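Local coordinates for protein triosephosphate isomerase (Toxoplasma gondii, PDB 5UPR) that probably interconverts D-glyceraldehyde 3-phosphate and dihydroxyacetone phosphate, a step shared by glycolysis and gluconeogenesis, at residues I95-L100 against G131-L136; G224-S229 against V255-A260. One frame throughout, in Å; residues are numbered along the deposited sequence.

Both contacts belong to the same (beta/alpha)8 barrel of the triosephosphate isomerase family. Contact 1 pairs two parallel strands in the barrel wall, about 8 Å from the centre of the chain; contact 2 joins a loop to a helix, about 15 Å from that centre. Their own centres are 22 Å apart and their nearest atoms about 11 Å apart, so they do not touch. Beside contact 2 a sulfate ion, probably from the crystallisation liquor, is held by Ser-225 N and by the backbone nitrogens of Gly-185 and Gly-247, consistent with the pocket that takes the substrate phosphate in this family. Contact 1 bonds to no atom of the ion.

Contact 1: I95-L100 against G131-L136; sequences IPWVVL and GLSVIL
Ahead of Leu-132, whose side chain is the first of 131-136 to touch 95-100, a water donates to Pro-96 O and, weakly, to Gly-131 O. The two methyl groups of Leu-132 then part. CD2 presses to 3.1 Å from Ile-95 O, a buried carbonyl oxygen with no polar partner, and CD1 meets Val-98 CG1 at 3.8 Å, the side chains crossing nearly at right angles.

Ser-133 starts the regular pairing. Its N donates to Pro-96 O at 3.0 Å, and its O accepts from Val-98 N. Its CB stands 3.3 Å from the centroid of the six-membered ring of Trp-97 and only 8° off the ring normal, a CH-pi contact over the face. Trp-97 reaches it because CG lies beside its own backbone N (chi1 -72°), while NE1 is bonded to Gln-66 and Phe-11 meets the indole edge-to-face.

The axes of strands 97-100 and 133-136, 4.7 Å apart at closest and inclined by 26°, describe neighbouring parallel strands of a TIM barrel, joined by a beta-alpha-beta crossover containing helix 117-129. Val-134 lies on the face turned to that helix, touching Ala-127 and Leu-128; its CG2 packs on Val-98 CG2 at 3.9 Å and its CG1 on Leu-100 CD1.

Ile-135 shares the opposite, inner face with Trp-97 and Val-99, setting CG1 obliquely against Trp-97 CE3 and CD1 near Val-99 CG2. Its N donates to Val-98 O at 2.8 Å, and its O takes a nearly straight bond from Leu-100 N at 2.9 Å. Leu-136 then pairs beside Leu-100, with CD1 near the latter's carbonyl oxygen.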
loop_
_atom_site.group_PDB
_atom_site.type_symbol
_atom_site.label_atom_id
_atom_site.label_comp_id
_atom_site.label_asym_id
_atom_site.label_seq_id
_atom_site.Cartn_x
_atom_site.Cartn_y
_atom_site.Cartn_z
ATOM N N ILE A 95 6.256 -1.824 13.892
ATOM C CA ILE A 95 6.316 -0.523 13.273
ATOM C C ILE A 95 5.460 0.402 14.141
ATOM O O ILE A 95 4.251 0.182 14.228
ATOM C CB ILE A 95 5.786 -0.605 11.834
ATOM C CG1 ILE A 95 6.659 -1.552 10.997
ATOM C CG2 ILE A 95 5.723 0.807 11.221
ATOM C CD1 ILE A 95 6.015 -2.028 9.705
ATOM N N PRO A 96 6.081 1.448 14.778
ATOM C CA PRO A 96 5.262 2.217 15.748
ATOM C C PRO A 96 4.441 3.362 15.166
ATOM O O PRO A 96 3.507 3.784 15.846
ATOM C CB PRO A 96 6.280 2.745 16.757
ATOM C CG PRO A 96 7.608 2.677 16.046
ATOM C CD PRO A 96 7.527 1.694 14.930
ATOM N N TRP A 97 4.716 3.808 13.925
ATOM C CA TRP A 97 4.086 4.978 13.360
ATOM C C TRP A 97 3.481 4.708 11.999
ATOM O O TRP A 97 3.984 3.887 11.240
ATOM C CB TRP A 97 5.083 6.147 13.192
ATOM C CG TRP A 97 5.481 6.769 14.468
ATOM C CD1 TRP A 97 6.501 6.377 15.244
ATOM C CD2 TRP A 97 4.908 7.912 15.113
ATOM N NE1 TRP A 97 6.603 7.166 16.342
ATOM C CE2 TRP A 97 5.614 8.099 16.324
ATOM C CE3 TRP A 97 3.841 8.762 14.817
ATOM C CZ2 TRP A 97 5.316 9.100 17.231
ATOM C CZ3 TRP A 97 3.513 9.775 15.732
ATOM C CH2 TRP A 97 4.257 9.937 16.903
ATOM N N VAL A 98 2.445 5.477 11.678
ATOM C CA VAL A 98 1.910 5.562 10.337
ATOM C C VAL A 98 1.625 7.026 9.936
ATOM O O VAL A 98 1.225 7.823 10.791
ATOM C CB VAL A 98 0.610 4.767 10.166
ATOM C CG1 VAL A 98 0.959 3.293 10.263
ATOM C CG2 VAL A 98 -0.493 5.150 11.150
ATOM N N VAL A 99 1.794 7.314 8.643
ATOM C CA VAL A 99 1.361 8.565 8.035
ATOM C C VAL A 99 -0.008 8.364 7.437
ATOM O O VAL A 99 -0.214 7.399 6.661
ATOM C CB VAL A 99 2.337 8.995 6.929
ATOM C CG1 VAL A 99 1.893 10.312 6.283
ATOM C CG2 VAL A 99 3.818 9.084 7.479
ATOM N N LEU A 100 -0.975 9.233 7.798
ATOM C CA LEU A 100 -2.349 9.108 7.263
ATOM C C LEU A 100 -2.854 10.418 6.736
ATOM O O LEU A 100 -2.551 11.503 7.304
ATOM C CB LEU A 100 -3.259 8.602 8.382
ATOM C CG LEU A 100 -3.094 7.106 8.711
ATOM C CD1 LEU A 100 -4.039 6.659 9.822
ATOM C CD2 LEU A 100 -3.367 6.266 7.472
ATOM N N GLY A 131 -3.056 0.482 18.706
ATOM C CA GLY A 131 -1.841 0.930 19.399
ATOM C C GLY A 131 -0.775 1.665 18.559
ATOM O O GLY A 131 0.290 1.912 19.072
ATOM N N LEU A 132 -1.100 2.082 17.331
ATOM C CA LEU A 132 -0.147 2.864 16.561
ATOM C C LEU A 132 -0.186 4.325 16.939
ATOM O O LEU A 132 -1.200 4.804 17.471
ATOM C CB LEU A 132 -0.407 2.771 15.028
ATOM C CG LEU A 132 -0.220 1.341 14.440
ATOM C CD1 LEU A 132 -0.711 1.338 13.018
ATOM C CD2 LEU A 132 1.274 0.926 14.514
ATOM N N SER A 133 0.937 5.025 16.725
ATOM C CA SER A 133 0.939 6.491 16.634
ATOM C C SER A 133 0.798 6.951 15.178
ATOM O O SER A 133 1.219 6.280 14.268
ATOM C CB SER A 133 2.224 7.044 17.255
ATOM O OG SER A 133 2.221 6.787 18.634
ATOM N N VAL A 134 0.182 8.104 14.988
ATOM C CA VAL A 134 -0.274 8.582 13.681
ATOM C C VAL A 134 0.243 9.990 13.418
ATOM O O VAL A 134 0.065 10.879 14.259
ATOM C CB VAL A 134 -1.813 8.632 13.682
ATOM C CG1 VAL A 134 -2.324 9.284 12.393
ATOM C CG2 VAL A 134 -2.374 7.207 13.855
ATOM N N ILE A 135 0.868 10.188 12.273
ATOM C CA ILE A 135 1.118 11.509 11.723
ATOM C C ILE A 135 -0.082 11.834 10.818
ATOM O O ILE A 135 -0.186 11.291 9.698
ATOM C CB ILE A 135 2.436 11.545 10.958
ATOM C CG1 ILE A 135 3.603 11.177 11.861
ATOM C CG2 ILE A 135 2.668 12.924 10.363
ATOM C CD1 ILE A 135 4.904 10.878 11.083
ATOM N N LEU A 136 -1.001 12.649 11.326
ATOM C CA LEU A 136 -2.201 13.020 10.600
ATOM C C LEU A 136 -1.984 14.282 9.760
ATOM O O LEU A 136 -1.768 15.354 10.337
ATOM C CB LEU A 136 -3.360 13.251 11.584
ATOM C CG LEU A 136 -4.632 13.946 11.064
ATOM C CD1 LEU A 136 -5.259 13.067 9.961
ATOM C CD2 LEU A 136 -5.617 14.161 12.184
HETATM O O HOH W 1 3.462 2.833 18.247
#

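Contact 2: G224-S229 against V255-A260. With SO4 (sulfate ion), chain E.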
loop_
_atom_site.group_PDB
_atom_site.type_symbol
_atom_site.label_atom_id
_atom_site.label_comp_id
_atom_site.label_asym_id
_atom_site.label_seq_id
_atom_site.Cartn_x
_atom_site.Cartn_y
_atom_site.Cartn_z
ATOM N N GLY A 224 6.008 21.044 3.549
ATOM C CA GLY A 224 5.787 21.737 2.298
ATOM C C GLY A 224 7.028 22.564 1.972
ATOM O O GLY A 224 7.183 23.697 2.411
ATOM N N SER A 225 7.929 21.945 1.182
ATOM C CA SER A 225 9.133 22.582 0.763
ATOM C C SER A 225 10.044 22.979 1.944
ATOM O O SER A 225 10.655 24.071 1.946
ATOM C CB SER A 225 8.830 23.789 -0.150
ATOM O OG SER A 225 8.224 23.350 -1.359
ATOM N N VAL A 226 10.187 22.077 2.906
ATOM C CA VAL A 226 11.086 22.314 4.038
ATOM C C VAL A 226 12.494 21.969 3.595
ATOM O O VAL A 226 12.717 20.954 2.912
ATOM C CB VAL A 226 10.718 21.442 5.278
ATOM C CG1 VAL A 226 11.700 21.653 6.421
ATOM C CG2 VAL A 226 9.313 21.778 5.754
ATOM N N LYS A 227 13.440 22.858 3.952
ATOM C CA LYS A 227 14.860 22.659 3.660
ATOM C C LYS A 227 15.691 23.033 4.880
ATOM O O LYS A 227 15.244 23.816 5.738
ATOM C CB LYS A 227 15.277 23.545 2.463
ATOM C CG LYS A 227 14.510 23.274 1.173
ATOM C CD LYS A 227 15.021 24.034 -0.062
ATOM C CE LYS A 227 14.656 25.520 -0.031
ATOM N NZ LYS A 227 15.127 26.258 -1.258
ATOM N N GLY A 228 16.918 22.524 4.925
ATOM C CA GLY A 228 17.886 22.934 5.973
ATOM C C GLY A 228 18.005 24.451 6.074
ATOM O O GLY A 228 18.045 24.987 7.141
ATOM N N SER A 229 17.972 25.128 4.934
ATOM C CA SER A 229 18.186 26.567 4.832
ATOM C C SER A 229 16.965 27.422 5.255
ATOM O O SER A 229 17.126 28.614 5.504
ATOM C CB SER A 229 18.606 26.901 3.387
ATOM O OG SER A 229 17.519 26.655 2.489
ATOM N N VAL A 255 19.437 15.738 7.889
ATOM C CA VAL A 255 20.131 15.887 9.180
ATOM C C VAL A 255 20.196 17.382 9.602
ATOM O O VAL A 255 20.068 17.686 10.795
ATOM C CB VAL A 255 21.528 15.236 9.130
ATOM C CG1 VAL A 255 22.313 15.472 10.423
ATOM C CG2 VAL A 255 21.415 13.745 8.886
ATOM N N SER A 256 20.390 18.294 8.660
ATOM C CA SER A 256 20.296 19.734 8.978
ATOM C C SER A 256 18.919 20.133 9.493
ATOM O O SER A 256 18.831 21.005 10.335
ATOM C CB SER A 256 20.603 20.634 7.796
ATOM O OG SER A 256 21.724 20.170 7.083
ATOM N N ILE A 257 17.847 19.518 8.972
ATOM C CA ILE A 257 16.497 19.881 9.401
ATOM C C ILE A 257 16.273 19.399 10.822
ATOM O O ILE A 257 15.731 20.143 11.621
ATOM C CB ILE A 257 15.416 19.382 8.437
ATOM C CG1 ILE A 257 15.544 20.063 7.081
ATOM C CG2 ILE A 257 14.005 19.631 8.996
ATOM C CD1 ILE A 257 14.857 19.346 5.909
ATOM N N ILE A 258 16.729 18.184 11.143
ATOM C CA ILE A 258 16.652 17.653 12.503
ATOM C C ILE A 258 17.345 18.597 13.469
ATOM O O ILE A 258 16.789 18.962 14.510
ATOM C CB ILE A 258 17.293 16.226 12.628
ATOM C CG1 ILE A 258 16.477 15.184 11.865
ATOM C CG2 ILE A 258 17.489 15.820 14.094
ATOM C CD1 ILE A 258 17.246 13.892 11.577
ATOM N N ASP A 259 18.551 19.008 13.108
ATOM C CA ASP A 259 19.298 19.979 13.916
ATOM C C ASP A 259 18.569 21.324 14.136
ATOM O O ASP A 259 18.682 21.917 15.153
ATOM C CB ASP A 259 20.657 20.189 13.295
ATOM C CG ASP A 259 21.658 20.697 14.303
ATOM O OD1 ASP A 259 21.779 20.135 15.436
ATOM O OD2 ASP A 259 22.326 21.673 13.949
ATOM N N ALA A 260 17.808 21.778 13.161
ATOM C CA ALA A 260 16.985 23.000 13.305
ATOM C C ALA A 260 15.827 22.892 14.297
ATOM O O ALA A 260 15.422 23.894 14.842
ATOM C CB ALA A 260 16.436 23.445 11.968
HETATM S S SO4 E . 8.723 18.812 -0.374
HETATM O O1 SO4 E . 8.987 17.600 -1.118
HETATM O O2 SO4 E . 9.916 19.606 -0.063
HETATM O O3 SO4 E . 8.215 18.304 0.913
HETATM O O4 SO4 E . 7.618 19.671 -0.848
#
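Gly-228 and Ile-257 bring the two backbones closest, CA to CA 4.8 Å, where 224-229 runs past segment 255-260 of helix 253-260 without a hydrogen bond between the segments. Ile-257 takes part in three of the four residue contacts. With CG1 beside its own backbone N (chi1 -65°), that branch lies over the face of the peptide linking Lys-227 and Gly-228, 3.5 Å from Gly-228 N and 3.7 Å from Lys-227 C. CD1, reaching further, meets Val-226 CG1 at 3.9 Å; CG2 approaches the same methyl at 4.0 Å, so Val-226 CG1 touches both branches. The preceding residue, Ser-256, brings CB to 4.0 Å from Gly-228 CA, where there is no side chain. The peptide under Ile-257 is also tied by its polar edge, since Gly-228 N donates to Asp-253 OD2.

At the far end of the loop, Ser-225 N donates to sulfate O4 at 3.1 Å, with an N-H...O angle of 145°. Ser-225 OG is hydrogen-bonded to Ala-183 O. This loop, following strand 220-222 and giving a backbone N-H to the anion, is consistent with the phosphate-binding loop of triosephosphate isomerases.

Beneath the contact, Val-226 and Ile-257 both rest on Phe-243 of strand 242-245, and Ile-257 also on Val-245; Ala-260 continues the packing onto Ala-231 and Lys-232, joining helix 253-260 to helix 228-234 on the outside of the barrel.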